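Local coordinates for cell envelope-related transcriptional attenuator domain-containing protein (Streptococcus agalactiae, PDB 3OKZ), which is of unknown function but belongs to the LytR/CpsA/Psr family and is therefore probably involved in building or maintaining the streptococcal cell envelope, at residues A269-N272 / R273-E277. Sequence-based numbering, arbitrary orientation.
Sequences AVQN and RIKKE
The side chains of Val270 and Arg273 run next to each other on one flank of helix 264-277. The guanidinium folds back along the helix, with Arg273 NH2 near Val270 CG1 (3.4 Å) and Val270 CA over one of its faces. Bends at chi2 (-105°) and chi3 (-54°) turn the chain toward the preceding turn. Arginine suits this place because its long aliphatic part can follow the helix surface while its flat, charged end makes a cation-pi contact with Tyr244. Beta-branched Val270 is short and buried, presenting methyls to that group.

One residue further along, Ile274 sets its CG1 against Val270 O and sends its side chain to Leu47 and Thr49 of strand 41-51, a fitting task for a bulky hydrocarbon. On another flank, Gln271 and Lys275 run alongside each other, both extended beyond CG. The aliphatic part of Lys275 also passes obliquely across the side chain of Asn272. With its reach and positive charge, the lysine brings NZ to a salt bridge with Asp106, where Gln271 also packs, and a weak hydrogen bond to Ser283.

Beneath the side chains, four successive i to i+4 hydrogen bonds fix the backbone. Arg273 N gives its hydrogen to Ala269 O at 2.8 Å, and Ile274 N bonds to Val270 O at 3.1 Å. Lys275 N reaches Gln271 O at 2.7 Å, while Lys276 N meets Asn272 O at 2.8 Å. The arrangement is that of an alpha-helix following edge strand 258-261: in this LCP-family protein it packs on the mixed sheet through Ile274, at strand 41-51, and Arg273, at Tyr244 of strand 241-252, while Gln271, Asn272 and Lys275 meet neighbouring loops.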
loop_
_atom_site.group_PDB
_atom_site.type_symbol
_atom_site.label_atom_id
_atom_site.label_comp_id
_atom_site.label_asym_id
_atom_site.label_seq_id
_atom_site.Cartn_x
_atom_site.Cartn_y
_atom_site.Cartn_z
ATOM N N ALA A 269 -16.324 4.242 -9.076
ATOM C CA ALA A 269 -15.679 3.505 -10.155
ATOM C C ALA A 269 -14.522 2.623 -9.678
ATOM O O ALA A 269 -14.421 1.449 -10.046
ATOM C CB ALA A 269 -15.171 4.479 -11.199
ATOM N N VAL A 270 -13.650 3.207 -8.868
ATOM C CA VAL A 270 -12.484 2.510 -8.342
ATOM C C VAL A 270 -12.891 1.357 -7.429
ATOM O O VAL A 270 -12.282 0.281 -7.462
ATOM C CB VAL A 270 -11.566 3.485 -7.558
ATOM C CG1 VAL A 270 -10.326 2.763 -7.070
ATOM C CG2 VAL A 270 -11.185 4.659 -8.443
ATOM N N GLN A 271 -13.911 1.590 -6.607
ATOM C CA GLN A 271 -14.391 0.558 -5.704
ATOM C C GLN A 271 -14.816 -0.615 -6.570
ATOM O O GLN A 271 -14.242 -1.695 -6.509
ATOM C CB GLN A 271 -15.613 1.041 -4.909
ATOM C CG GLN A 271 -15.385 2.151 -3.884
ATOM C CD GLN A 271 -16.631 2.407 -3.050
ATOM O OE1 GLN A 271 -16.610 3.162 -2.078
ATOM N NE2 GLN A 271 -17.730 1.773 -3.434
ATOM N N ASN A 272 -15.828 -0.371 -7.396
ATOM C CA ASN A 272 -16.397 -1.383 -8.277
ATOM C C ASN A 272 -15.371 -2.085 -9.165
ATOM O O ASN A 272 -15.515 -3.271 -9.470
ATOM C CB ASN A 272 -17.512 -0.749 -9.123
ATOM C CG ASN A 272 -18.676 -0.228 -8.268
ATOM O OD1 ASN A 272 -19.609 0.384 -8.788
ATOM N ND2 ASN A 272 -18.621 -0.477 -6.953
ATOM N N ARG A 273 -14.341 -1.356 -9.580
ATOM C CA ARG A 273 -13.286 -1.932 -10.408
ATOM C C ARG A 273 -12.636 -3.014 -9.551
ATOM O O ARG A 273 -12.390 -4.136 -10.007
ATOM C CB ARG A 273 -12.263 -0.853 -10.777
ATOM C CG ARG A 273 -11.232 -1.260 -11.815
ATOM C CD ARG A 273 -9.872 -1.515 -11.177
ATOM N NE ARG A 273 -9.415 -0.384 -10.368
ATOM C CZ ARG A 273 -9.257 0.860 -10.816
ATOM N NH1 ARG A 273 -9.517 1.166 -12.086
ATOM N NH2 ARG A 273 -8.840 1.810 -9.988
ATOM N N ILE A 274 -12.370 -2.670 -8.295
ATOM C CA ILE A 274 -11.773 -3.611 -7.355
ATOM C C ILE A 274 -12.772 -4.728 -7.060
ATOM O O ILE A 274 -12.412 -5.907 -7.077
ATOM C CB ILE A 274 -11.389 -2.915 -6.033
ATOM C CG1 ILE A 274 -10.238 -1.940 -6.283
ATOM C CG2 ILE A 274 -11.010 -3.941 -4.992
ATOM C CD1 ILE A 274 -9.631 -1.364 -5.012
ATOM N N LYS A 275 -14.024 -4.357 -6.796
ATOM C CA LYS A 275 -15.065 -5.340 -6.511
ATOM C C LYS A 275 -15.172 -6.382 -7.624
ATOM O O LYS A 275 -15.282 -7.577 -7.348
ATOM C CB LYS A 275 -16.409 -4.641 -6.307
ATOM C CG LYS A 275 -16.546 -4.019 -4.934
ATOM C CD LYS A 275 -17.760 -3.135 -4.807
ATOM C CE LYS A 275 -17.869 -2.609 -3.385
ATOM N NZ LYS A 275 -18.857 -1.508 -3.277
ATOM N N LYS A 276 -15.132 -5.935 -8.879
ATOM C CA LYS A 276 -15.205 -6.868 -9.993
ATOM C C LYS A 276 -14.062 -7.879 -9.898
ATOM O O LYS A 276 -14.218 -9.037 -10.278
ATOM C CB LYS A 276 -15.117 -6.131 -11.330
ATOM C CG LYS A 276 -15.101 -7.073 -12.534
ATOM C CD LYS A 276 -14.737 -6.366 -13.841
ATOM C CE LYS A 276 -15.747 -5.288 -14.221
ATOM N NZ LYS A 276 -15.403 -4.612 -15.505
ATOM N N GLU A 277 -12.913 -7.437 -9.385
ATOM C CA GLU A 277 -11.739 -8.302 -9.243
ATOM C C GLU A 277 -11.938 -9.399 -8.207
ATOM O O GLU A 277 -11.526 -10.541 -8.421
ATOM C CB GLU A 277 -10.508 -7.484 -8.840
ATOM C CG GLU A 277 -10.055 -6.500 -9.883
ATOM C CD GLU A 277 -9.903 -7.146 -11.236
ATOM O OE1 GLU A 277 -9.413 -8.297 -11.287
ATOM O OE2 GLU A 277 -10.264 -6.503 -12.247
#